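Mortality factor 4-like protein 1 (PDB 2F5K) binds histone H3 methylated at a lysine of its tail through its chromo domain and so probably takes part in gene regulation at chromatin. Local coordinates at residues P21-Q24 / E25-V29; L30-G34 / P35-E39; W68-E71 / S72-L75; L82-Q85 / R86-K90. All coordinates share one frame; numbering follows the deposited sequence.

In the fold
The four contacts are local ones, spaced along the chain of a small chromo barrel with a C-terminal helix. Contacts 1, 2 and 3 are partly buried and belong to one antiparallel sheet. Contacts 1 and 2 share strand 28-32, and contact 3 enters strand 74-76, its neighbour. Each combines buried apolar packing with backbone hydrogen bonds at a turn. Contact 1 adds a carboxylate that grips the chain. Contact 3 adds an arginine that reaches contact 2 through Phe-32 O. Contact 4 is different: it lies at the surface of the domain, on helix 79-98, and is largely polar. Gln-85 and Leu-88 tie it to contact 2, whereas contact 1 lies about 7 Å away at the nearest atoms.

Contact 1 of 4, residues P21-Q24 / E25-V29; sequences PKFQ and EGERV
Gln-24 and Glu-27 are tied by two hydrogen bonds: one backbone bond closes a type II beta turn, and a side-chain bond braces it. Glu-27 N donates to Gln-24 O at 3.0 Å and comes from above the carbonyl plane. The second bond runs the other way. Gln-24 N gives its hydrogen to Glu-27 OE1 at 3.1 Å, with an angle of 150° at the hydrogen. The long arm of Glu-27 makes this possible. Its CG stands anti to the backbone N (chi1 -172°), and the extended chain carries the carboxylate back to the residues before the turn. Water 1 also donates to Glu-27 OE1, at 2.7 Å. Gly-26 takes the third place of the turn, where a side chain would press on the preceding carbonyl oxygen.

The apolar contact lies beside this grip. Val-29 CG2 meets Phe-23 CD2 at 3.3 Å, a close approach. The carboxylate lies obliquely beside the same ring: Phe-23 CB is 3.5 Å from Glu-27 OE1, and the ring and carboxylate planes are 40° apart.

Glu-27 OE2 forms a salt bridge with Lys-76, which also makes a cation-pi contact with the Phe-23 ring. With an alanine in place of Glu-27, Gln-24 N would probably lose its side-chain acceptor and Lys-76 its ionic mate. The Phe-23 ring meets Tyr-54 edge-to-face. The turn thus leads into strand 28-32, between strand 37-48, whose Cys-42 hydrogen-bonds to the backbone of Gly-26 and Glu-27, and strand 74-76, where Val-74 touches Phe-23 and Val-29.

Contact 2 of 4, residues L30-G34 / P35-E39; sequences LCFHG and PLLYE
The beta hairpin of strands 28-32 and 37-48 closes here, within the chromo barrel sheet, with Cys-31 and Tyr-38 as its antiparallel hydrogen-bonded pair. Cys-31 N donates to Tyr-38 O, and Tyr-38 N returns the bond to Cys-31 O, both at 2.8 Å. Leu-30 with Glu-39 and Phe-32 with Leu-37 are the non-hydrogen-bonded pairs next to it. Past the Phe-32 pair, His-33 N reaches Leu-36 O at 3.1 Å, nearly in line with the carbonyl bond, where the chain turns through Gly-34 and Pro-35.

Cys-31 and Tyr-38 share one face, and the edge of the Tyr-38 ring lies near Cys-31 O. His-33 CB comes to 3.4 Å from Tyr-38 CE1. The rings of His-33 and Tyr-38 both meet Trp-61. Tyr-38 also touches Tyr-58, consistent with the aromatic pocket by which chromo domains take a methylated lysine. The other face carries Leu-30, Phe-32, Leu-37 and Glu-39, and helix 79-98 packs against it, with Leu-88 on Phe-32. Glu-39 turns its carboxylate to Arg-28 in a salt bridge. Leu-37 CD2 sits over the centre of the Phe-32 ring, 3.5 Å from the centroid and 8° off the ring normal, a CH-pi contact.

Contact 3 of 4, residues W68-E71 / S72-L75; sequences WVPE and SRVL
A short 3-10 turn links strand 67-70 to strand 74-76, the two outermost strands of the sheet, and Val-69 and Val-74 meet across it. Val-74 N donates to Glu-71 O at 2.8 Å, with an angle of 166° at the hydrogen. The donor stands above the carbonyl plane. Arg-73 N points to Pro-70 O one step earlier, although its position in the model is less sure.

The inner side of the turn is apolar. Val-69 CG1 lies 3.3 Å from Val-74 CG2, tighter than usual for two carbons. Val-69 also packs on Ile-56 and Cys-31.

Arg-73 folds back over the strand before it. Its chain bends at chi3 (59°), which turns the guanidinium back toward Val-69, though the exact fit of the two groups is doubtful because the model brings them too close. Lower down, Arg-73 CD is 4.0 Å from Pro-70 CD. Arg-73 NH2 donates to Phe-32 O, and its ion pair with Glu-67 is long and weak. On Glu-71, OE1 takes bonds from both Lys-22 N and Tyr-54 OH.

The chemistry is thus divided. Val-69 and Val-74 are buried and pack on the apolar interior. The charged ends bond mostly to uncharged groups of other parts of the chain, so the turn is fixed to strand 28-32, strand 51-58 and the N-terminal loop.

Contact 4 of 4, residues L82-Q85 / R86-K90; sequences LQKQ and RELQK
The backbone is regular alpha helix, and Arg-86, Glu-87, Leu-88 and Gln-89 each donate N-H to the carbonyl four residues earlier, as in Arg-86 N to Leu-82 O at 3.0 Å. Side chains one turn apart then meet along the surface. Gln-83 NE2 donates to Glu-87 OE2 at 3.0 Å, with an angle of 168° at the hydrogen. The carboxylate oxygen is met on its anti side and out of the carboxylate plane, and the amide and carboxylate planes stand 77° apart. A bend of Gln-83 at chi2 (54°) turns its amide along the helix to reach Glu-87. On its other end Gln-83 OE1 lies 2.8 Å from Arg-86 NH1, at the edge of the guanidinium.

Gln-85 and Gln-89 sit on another side. Gln-89 NE2 comes to 3.5 Å from Gln-85 CG. The amide of Gln-85 looks to the barrel, where NE2 donates to Leu-37 O. A leucine at Gln-85 would probably leave Leu-37 O without this donor and cost the helix a polar tie to strand 37-48. With polar Gln-83 and Glu-87 at the surface and Gln-85 and Leu-88 facing the sheet, this is an amphipathic C-terminal helix packed against a chromo barrel.

Contact 1 of 4, residues P21-Q24 / E25-V29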
loop_
_atom_site.group_PDB
_atom_site.type_symbol
_atom_site.label_atom_id
_atom_site.label_comp_id
_atom_site.label_asym_id
_atom_site.label_seq_id
_atom_site.Cartn_x
_atom_site.Cartn_y
_atom_site.Cartn_z
ATOM N N PRO A 21 -0.948 -9.431 -13.275
ATOM C CA PRO A 21 -0.528 -8.378 -12.352
ATOM C C PRO A 21 0.275 -8.925 -11.169
ATOM O O PRO A 21 0.294 -10.126 -10.912
ATOM C CB PRO A 21 -1.860 -7.827 -11.871
ATOM C CG PRO A 21 -2.699 -9.071 -11.744
ATOM C CD PRO A 21 -2.271 -9.967 -12.905
ATOM N N LYS A 22 0.923 -8.010 -10.461
ATOM C CA LYS A 22 1.802 -8.318 -9.346
ATOM C C LYS A 22 1.085 -8.966 -8.177
ATOM O O LYS A 22 1.616 -9.869 -7.539
ATOM C CB LYS A 22 2.452 -7.027 -8.853
ATOM C CG LYS A 22 3.873 -6.795 -9.301
ATOM C CD LYS A 22 4.674 -6.070 -8.231
ATOM C CE LYS A 22 5.777 -5.225 -8.817
ATOM N NZ LYS A 22 6.357 -4.276 -7.818
ATOM N N PHE A 23 -0.128 -8.514 -7.895
ATOM C CA PHE A 23 -0.813 -8.965 -6.688
ATOM C C PHE A 23 -2.095 -9.756 -6.906
ATOM O O PHE A 23 -2.653 -9.753 -8.000
ATOM C CB PHE A 23 -1.040 -7.773 -5.775
ATOM C CG PHE A 23 0.216 -7.010 -5.489
ATOM C CD1 PHE A 23 0.675 -6.050 -6.380
ATOM C CD2 PHE A 23 0.964 -7.283 -4.350
ATOM C CE1 PHE A 23 1.847 -5.359 -6.118
ATOM C CE2 PHE A 23 2.128 -6.587 -4.076
ATOM C CZ PHE A 23 2.577 -5.634 -4.961
ATOM N N GLN A 24 -2.536 -10.441 -5.861
ATOM C CA GLN A 24 -3.723 -11.283 -5.917
ATOM C C GLN A 24 -4.768 -10.914 -4.878
ATOM O O GLN A 24 -4.458 -10.323 -3.852
ATOM C CB GLN A 24 -3.342 -12.741 -5.690
ATOM C CG GLN A 24 -2.430 -13.307 -6.728
ATOM C CD GLN A 24 -2.040 -14.712 -6.397
ATOM O OE1 GLN A 24 -2.486 -15.252 -5.383
ATOM N NE2 GLN A 24 -1.205 -15.322 -7.248
ATOM N N GLU A 25 -6.014 -11.293 -5.142
ATOM C CA GLU A 25 -7.076 -11.033 -4.188
ATOM C C GLU A 25 -6.766 -11.827 -2.945
ATOM O O GLU A 25 -6.474 -13.017 -3.019
ATOM C CB GLU A 25 -8.431 -11.442 -4.753
ATOM C CG GLU A 25 -8.797 -10.658 -5.999
ATOM C CD GLU A 25 -10.210 -10.928 -6.504
ATOM O OE1 GLU A 25 -10.899 -11.836 -5.960
ATOM O OE2 GLU A 25 -10.620 -10.211 -7.453
ATOM N N GLY A 26 -6.805 -11.152 -1.809
ATOM C CA GLY A 26 -6.506 -11.794 -0.549
ATOM C C GLY A 26 -5.096 -11.502 -0.065
ATOM O O GLY A 26 -4.845 -11.522 1.127
ATOM N N GLU A 27 -4.190 -11.188 -0.987
ATOM C CA GLU A 27 -2.784 -11.002 -0.624
ATOM C C GLU A 27 -2.544 -9.909 0.399
ATOM O O GLU A 27 -2.928 -8.770 0.194
ATOM C CB GLU A 27 -1.911 -10.745 -1.856
ATOM C CG GLU A 27 -0.430 -10.748 -1.549
ATOM C CD GLU A 27 0.398 -10.590 -2.797
ATOM O OE1 GLU A 27 -0.181 -10.563 -3.886
ATOM O OE2 GLU A 27 1.621 -10.499 -2.694
ATOM N N ARG A 28 -1.913 -10.272 1.508
ATOM C CA ARG A 28 -1.504 -9.292 2.468
ATOM C C ARG A 28 -0.402 -8.480 1.774
ATOM O O ARG A 28 0.484 -9.056 1.143
ATOM C CB ARG A 28 -0.983 -9.979 3.722
ATOM C CG ARG A 28 -0.327 -9.073 4.721
ATOM C CD ARG A 28 0.087 -9.837 5.980
ATOM N NE ARG A 28 0.255 -9.009 7.168
ATOM C CZ ARG A 28 0.769 -9.465 8.308
ATOM N NH1 ARG A 28 1.146 -10.734 8.384
ATOM N NH2 ARG A 28 0.909 -8.670 9.375
ATOM N N VAL A 29 -0.449 -7.156 1.915
ATOM C CA VAL A 29 0.445 -6.271 1.173
ATOM C C VAL A 29 0.833 -5.028 1.937
ATOM O O VAL A 29 0.346 -4.740 3.024
ATOM C CB VAL A 29 -0.233 -5.833 -0.182
ATOM C CG1 VAL A 29 0.373 -4.568 -0.731
ATOM C CG2 VAL A 29 -0.219 -6.965 -1.236
HETATM O O HOH W 1 0.521 -12.539 -5.579
#

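Contact 2 of 4, residues L30-G34 / P35-E39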
loop_
_atom_site.group_PDB
_atom_site.type_symbol
_atom_site.label_atom_id
_atom_site.label_comp_id
_atom_site.label_asym_id
_atom_site.label_seq_id
_atom_site.Cartn_x
_atom_site.Cartn_y
_atom_site.Cartn_z
ATOM N N LEU A 30 1.745 -4.274 1.373
ATOM C CA LEU A 30 2.085 -3.017 1.996
ATOM C C LEU A 30 1.645 -2.031 0.983
ATOM O O LEU A 30 1.944 -2.173 -0.196
ATOM C CB LEU A 30 3.569 -2.894 2.259
ATOM C CG LEU A 30 4.115 -3.866 3.307
ATOM C CD1 LEU A 30 5.649 -3.763 3.321
ATOM C CD2 LEU A 30 3.564 -3.494 4.646
ATOM N N CYS A 31 0.926 -1.022 1.407
ATOM C CA CYS A 31 0.424 -0.106 0.433
ATOM C C CYS A 31 0.761 1.283 0.856
ATOM O O CYS A 31 0.645 1.607 2.025
ATOM C CB CYS A 31 -1.102 -0.257 0.302
ATOM S SG CYS A 31 -1.816 0.705 -1.051
ATOM N N PHE A 32 1.157 2.101 -0.116
ATOM C CA PHE A 32 1.440 3.494 0.107
ATOM C C PHE A 32 0.139 4.294 0.202
ATOM O O PHE A 32 -0.797 4.073 -0.565
ATOM C CB PHE A 32 2.244 4.061 -1.076
ATOM C CG PHE A 32 3.715 3.879 -0.956
ATOM C CD1 PHE A 32 4.385 3.016 -1.774
ATOM C CD2 PHE A 32 4.434 4.601 -0.039
ATOM C CE1 PHE A 32 5.777 2.865 -1.669
ATOM C CE2 PHE A 32 5.816 4.441 0.075
ATOM C CZ PHE A 32 6.460 3.556 -0.721
ATOM N N HIS A 33 0.101 5.237 1.129
ATOM C CA HIS A 33 -1.035 6.110 1.247
ATOM C C HIS A 33 -0.566 7.565 1.212
ATOM O O HIS A 33 -0.734 8.257 0.202
ATOM C CB HIS A 33 -1.865 5.793 2.494
ATOM C CG HIS A 33 -2.999 6.742 2.694
ATOM N ND1 HIS A 33 -3.080 7.591 3.780
ATOM C CD2 HIS A 33 -4.097 6.987 1.937
ATOM C CE1 HIS A 33 -4.185 8.311 3.687
ATOM N NE2 HIS A 33 -4.820 7.962 2.578
ATOM N N GLY A 34 0.026 8.054 2.282
ATOM C CA GLY A 34 0.620 9.382 2.136
ATOM C C GLY A 34 2.094 9.144 1.801
ATOM O O GLY A 34 2.416 8.487 0.809
ATOM N N PRO A 35 2.968 9.652 2.658
ATOM C CA PRO A 35 4.406 9.388 2.586
ATOM C C PRO A 35 4.705 8.111 3.362
ATOM O O PRO A 35 5.851 7.806 3.646
ATOM C CB PRO A 35 4.984 10.559 3.370
ATOM C CG PRO A 35 3.963 10.679 4.514
ATOM C CD PRO A 35 2.631 10.550 3.783
ATOM N N LEU A 36 3.666 7.382 3.721
ATOM C CA LEU A 36 3.812 6.219 4.571
ATOM C C LEU A 36 3.312 4.929 3.939
ATOM O O LEU A 36 2.441 4.936 3.078
ATOM C CB LEU A 36 3.047 6.468 5.874
ATOM C CG LEU A 36 3.705 7.478 6.795
ATOM C CD1 LEU A 36 2.940 7.503 8.085
ATOM C CD2 LEU A 36 5.172 7.141 7.073
ATOM N N LEU A 37 3.848 3.817 4.417
ATOM C CA LEU A 37 3.433 2.490 3.975
ATOM C C LEU A 37 2.556 1.802 5.034
ATOM O O LEU A 37 2.879 1.812 6.200
ATOM C CB LEU A 37 4.660 1.626 3.689
ATOM C CG LEU A 37 5.187 1.662 2.262
ATOM C CD1 LEU A 37 6.521 0.938 2.196
ATOM C CD2 LEU A 37 4.203 1.034 1.290
ATOM N N TYR A 38 1.469 1.164 4.631
ATOM C CA TYR A 38 0.631 0.473 5.621
ATOM C C TYR A 38 0.390 -0.971 5.264
ATOM O O TYR A 38 0.334 -1.344 4.100
ATOM C CB TYR A 38 -0.740 1.162 5.748
ATOM C CG TYR A 38 -0.650 2.622 6.101
ATOM C CD1 TYR A 38 -0.459 3.588 5.113
ATOM C CD2 TYR A 38 -0.746 3.044 7.414
ATOM C CE1 TYR A 38 -0.354 4.911 5.422
ATOM C CE2 TYR A 38 -0.660 4.392 7.734
ATOM C CZ TYR A 38 -0.460 5.305 6.727
ATOM O OH TYR A 38 -0.371 6.619 7.031
ATOM N N GLU A 39 0.169 -1.787 6.277
ATOM C CA GLU A 39 -0.192 -3.149 6.014
ATOM C C GLU A 39 -1.557 -3.094 5.387
ATOM O O GLU A 39 -2.327 -2.189 5.672
ATOM C CB GLU A 39 -0.214 -3.949 7.301
ATOM C CG GLU A 39 -0.442 -5.432 7.112
ATOM C CD GLU A 39 -0.452 -6.182 8.439
ATOM O OE1 GLU A 39 0.222 -5.761 9.392
ATOM O OE2 GLU A 39 -1.123 -7.208 8.525
#

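Contact 3 of 4, residues W68-E71 / S72-L75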
loop_
_atom_site.group_PDB
_atom_site.type_symbol
_atom_site.label_atom_id
_atom_site.label_comp_id
_atom_site.label_asym_id
_atom_site.label_seq_id
_atom_site.Cartn_x
_atom_site.Cartn_y
_atom_site.Cartn_z
ATOM N N TRP A 68 -9.171 2.605 -4.343
ATOM C CA TRP A 68 -8.533 2.082 -5.531
ATOM C C TRP A 68 -7.148 2.671 -5.604
ATOM O O TRP A 68 -6.941 3.838 -5.251
ATOM C CB TRP A 68 -9.342 2.419 -6.760
ATOM C CG TRP A 68 -10.576 1.637 -6.768
ATOM C CD1 TRP A 68 -11.785 2.006 -6.240
ATOM C CD2 TRP A 68 -10.744 0.320 -7.277
ATOM N NE1 TRP A 68 -12.699 1.000 -6.420
ATOM C CE2 TRP A 68 -12.087 -0.046 -7.056
ATOM C CE3 TRP A 68 -9.903 -0.587 -7.924
ATOM C CZ2 TRP A 68 -12.596 -1.277 -7.442
ATOM C CZ3 TRP A 68 -10.402 -1.790 -8.301
ATOM C CH2 TRP A 68 -11.744 -2.128 -8.069
ATOM N N VAL A 69 -6.191 1.858 -6.027
ATOM C CA VAL A 69 -4.796 2.269 -6.007
ATOM C C VAL A 69 -4.154 1.711 -7.253
ATOM O O VAL A 69 -4.518 0.633 -7.689
ATOM C CB VAL A 69 -4.126 1.716 -4.716
ATOM C CG1 VAL A 69 -2.873 0.914 -5.012
ATOM C CG2 VAL A 69 -3.867 2.809 -3.734
ATOM N N PRO A 70 -3.280 2.466 -7.905
ATOM C CA PRO A 70 -2.546 1.909 -9.046
ATOM C C PRO A 70 -1.499 0.936 -8.513
ATOM O O PRO A 70 -1.162 1.012 -7.339
ATOM C CB PRO A 70 -1.903 3.136 -9.683
ATOM C CG PRO A 70 -1.754 4.059 -8.575
ATOM C CD PRO A 70 -2.990 3.895 -7.708
ATOM N N GLU A 71 -1.028 0.021 -9.352
ATOM C CA GLU A 71 -0.031 -0.951 -8.929
ATOM C C GLU A 71 1.204 -0.346 -8.260
ATOM O O GLU A 71 1.695 -0.860 -7.255
ATOM C CB GLU A 71 0.444 -1.769 -10.103
ATOM C CG GLU A 71 1.143 -3.025 -9.657
ATOM C CD GLU A 71 1.095 -4.091 -10.713
ATOM O OE1 GLU A 71 0.478 -5.146 -10.465
ATOM O OE2 GLU A 71 1.674 -3.858 -11.782
ATOM N N SER A 72 1.696 0.746 -8.820
ATOM C CA SER A 72 2.899 1.384 -8.293
ATOM C C SER A 72 2.794 1.745 -6.804
ATOM O O SER A 72 3.795 2.101 -6.174
ATOM C CB SER A 72 3.251 2.631 -9.109
ATOM O OG SER A 72 2.246 3.630 -8.947
ATOM N N ARG A 73 1.605 1.664 -6.225
ATOM C CA ARG A 73 1.518 2.021 -4.819
ATOM C C ARG A 73 1.501 0.824 -3.919
ATOM O O ARG A 73 1.487 0.950 -2.702
ATOM C CB ARG A 73 0.325 2.935 -4.531
ATOM C CG ARG A 73 0.608 4.343 -4.877
ATOM C CD ARG A 73 -0.581 5.196 -4.764
ATOM N NE ARG A 73 -1.109 5.170 -3.412
ATOM C CZ ARG A 73 -2.364 5.504 -3.116
ATOM N NH1 ARG A 73 -3.167 5.909 -4.094
ATOM N NH2 ARG A 73 -2.795 5.439 -1.856
ATOM N N VAL A 74 1.525 -0.342 -4.535
ATOM C CA VAL A 74 1.469 -1.569 -3.783
ATOM C C VAL A 74 2.826 -2.274 -3.751
ATOM O O VAL A 74 3.478 -2.407 -4.775
ATOM C CB VAL A 74 0.414 -2.497 -4.361
ATOM C CG1 VAL A 74 0.252 -3.717 -3.488
ATOM C CG2 VAL A 74 -0.918 -1.741 -4.490
ATOM N N LEU A 75 3.252 -2.704 -2.574
ATOM C CA LEU A 75 4.532 -3.402 -2.452
ATOM C C LEU A 75 4.281 -4.729 -1.786
ATOM O O LEU A 75 3.357 -4.877 -0.961
ATOM C CB LEU A 75 5.540 -2.613 -1.626
ATOM C CG LEU A 75 6.158 -1.334 -2.219
ATOM C CD1 LEU A 75 7.021 -0.642 -1.202
ATOM C CD2 LEU A 75 7.001 -1.764 -3.403
#

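Contact 4 of 4, residues L82-Q85 / R86-K90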
loop_
_atom_site.group_PDB
_atom_site.type_symbol
_atom_site.label_atom_id
_atom_site.label_comp_id
_atom_site.label_asym_id
_atom_site.label_seq_id
_atom_site.Cartn_x
_atom_site.Cartn_y
_atom_site.Cartn_z
ATOM N N LEU A 82 9.391 -4.170 4.437
ATOM C CA LEU A 82 9.166 -3.873 5.863
ATOM C C LEU A 82 10.256 -2.933 6.376
ATOM O O LEU A 82 9.975 -2.033 7.142
ATOM C CB LEU A 82 9.099 -5.157 6.707
ATOM C CG LEU A 82 7.812 -5.916 6.481
ATOM C CD1 LEU A 82 7.927 -7.392 6.907
ATOM C CD2 LEU A 82 6.631 -5.193 7.189
ATOM N N GLN A 83 11.502 -3.143 5.946
ATOM C CA GLN A 83 12.594 -2.254 6.312
ATOM C C GLN A 83 12.339 -0.857 5.746
ATOM O O GLN A 83 12.658 0.139 6.365
ATOM C CB GLN A 83 13.899 -2.773 5.703
ATOM C CG GLN A 83 15.085 -1.957 6.057
ATOM C CD GLN A 83 15.222 -1.788 7.568
ATOM O OE1 GLN A 83 14.748 -2.650 8.354
ATOM N NE2 GLN A 83 15.872 -0.685 7.986
ATOM N N LYS A 84 11.796 -0.795 4.534
ATOM C CA LYS A 84 11.481 0.489 3.904
ATOM C C LYS A 84 10.347 1.149 4.699
ATOM O O LYS A 84 10.355 2.358 4.927
ATOM C CB LYS A 84 11.067 0.288 2.444
ATOM C CG LYS A 84 10.405 1.476 1.772
ATOM C CD LYS A 84 10.043 1.221 0.245
ATOM C CE LYS A 84 11.294 0.949 -0.596
ATOM N NZ LYS A 84 11.244 1.601 -1.941
ATOM N N GLN A 85 9.377 0.333 5.114
ATOM C CA GLN A 85 8.258 0.851 5.899
ATOM C C GLN A 85 8.773 1.546 7.132
ATOM O O GLN A 85 8.347 2.650 7.469
ATOM C CB GLN A 85 7.324 -0.266 6.370
ATOM C CG GLN A 85 6.146 0.271 7.231
ATOM C CD GLN A 85 5.131 -0.816 7.575
ATOM O OE1 GLN A 85 5.515 -1.954 7.876
ATOM N NE2 GLN A 85 3.854 -0.488 7.502
ATOM N N ARG A 86 9.701 0.871 7.795
ATOM C CA ARG A 86 10.269 1.366 9.042
ATOM C C ARG A 86 11.078 2.618 8.822
ATOM O O ARG A 86 11.105 3.496 9.681
ATOM C CB ARG A 86 11.168 0.318 9.705
ATOM C CG ARG A 86 10.451 -0.931 10.218
ATOM C CD ARG A 86 11.369 -1.793 11.098
ATOM N NE ARG A 86 11.008 -3.205 11.064
ATOM C CZ ARG A 86 11.426 -4.073 10.154
ATOM N NH1 ARG A 86 12.245 -3.701 9.183
ATOM N NH2 ARG A 86 11.035 -5.337 10.232
ATOM N N GLU A 87 11.787 2.683 7.703
ATOM C CA GLU A 87 12.574 3.874 7.426
ATOM C C GLU A 87 11.682 5.062 7.091
ATOM O O GLU A 87 11.987 6.167 7.441
ATOM C CB GLU A 87 13.629 3.628 6.338
ATOM C CG GLU A 87 14.878 2.911 6.852
ATOM C CD GLU A 87 15.765 2.359 5.736
ATOM O OE1 GLU A 87 15.650 2.796 4.569
ATOM O OE2 GLU A 87 16.598 1.473 6.041
ATOM N N LEU A 88 10.577 4.834 6.409
ATOM C CA LEU A 88 9.679 5.942 6.136
ATOM C C LEU A 88 9.029 6.378 7.466
ATOM O O LEU A 88 8.836 7.550 7.715
ATOM C CB LEU A 88 8.607 5.547 5.115
ATOM C CG LEU A 88 9.047 5.097 3.711
ATOM C CD1 LEU A 88 7.928 5.173 2.742
ATOM C CD2 LEU A 88 10.220 5.880 3.195
ATOM N N GLN A 89 8.716 5.425 8.332
ATOM C CA GLN A 89 8.094 5.759 9.613
ATOM C C GLN A 89 8.948 6.725 10.391
ATOM O O GLN A 89 8.480 7.784 10.813
ATOM C CB GLN A 89 7.864 4.500 10.430
ATOM C CG GLN A 89 6.514 3.932 10.234
ATOM C CD GLN A 89 6.386 2.528 10.765
ATOM O OE1 GLN A 89 7.175 2.101 11.623
ATOM N NE2 GLN A 89 5.388 1.794 10.266
ATOM N N LYS A 90 10.216 6.375 10.565
ATOM C CA LYS A 90 11.156 7.235 11.280
ATOM C C LYS A 90 11.380 8.560 10.552
ATOM O O LYS A 90 11.469 9.623 11.173
ATOM C CB LYS A 90 12.486 6.500 11.516
ATOM C CG LYS A 90 13.677 7.373 11.879
ATOM C CD LYS A 90 14.907 6.476 12.146
ATOM C CE LYS A 90 16.221 7.246 12.049
ATOM N NZ LYS A 90 17.388 6.360 11.802
#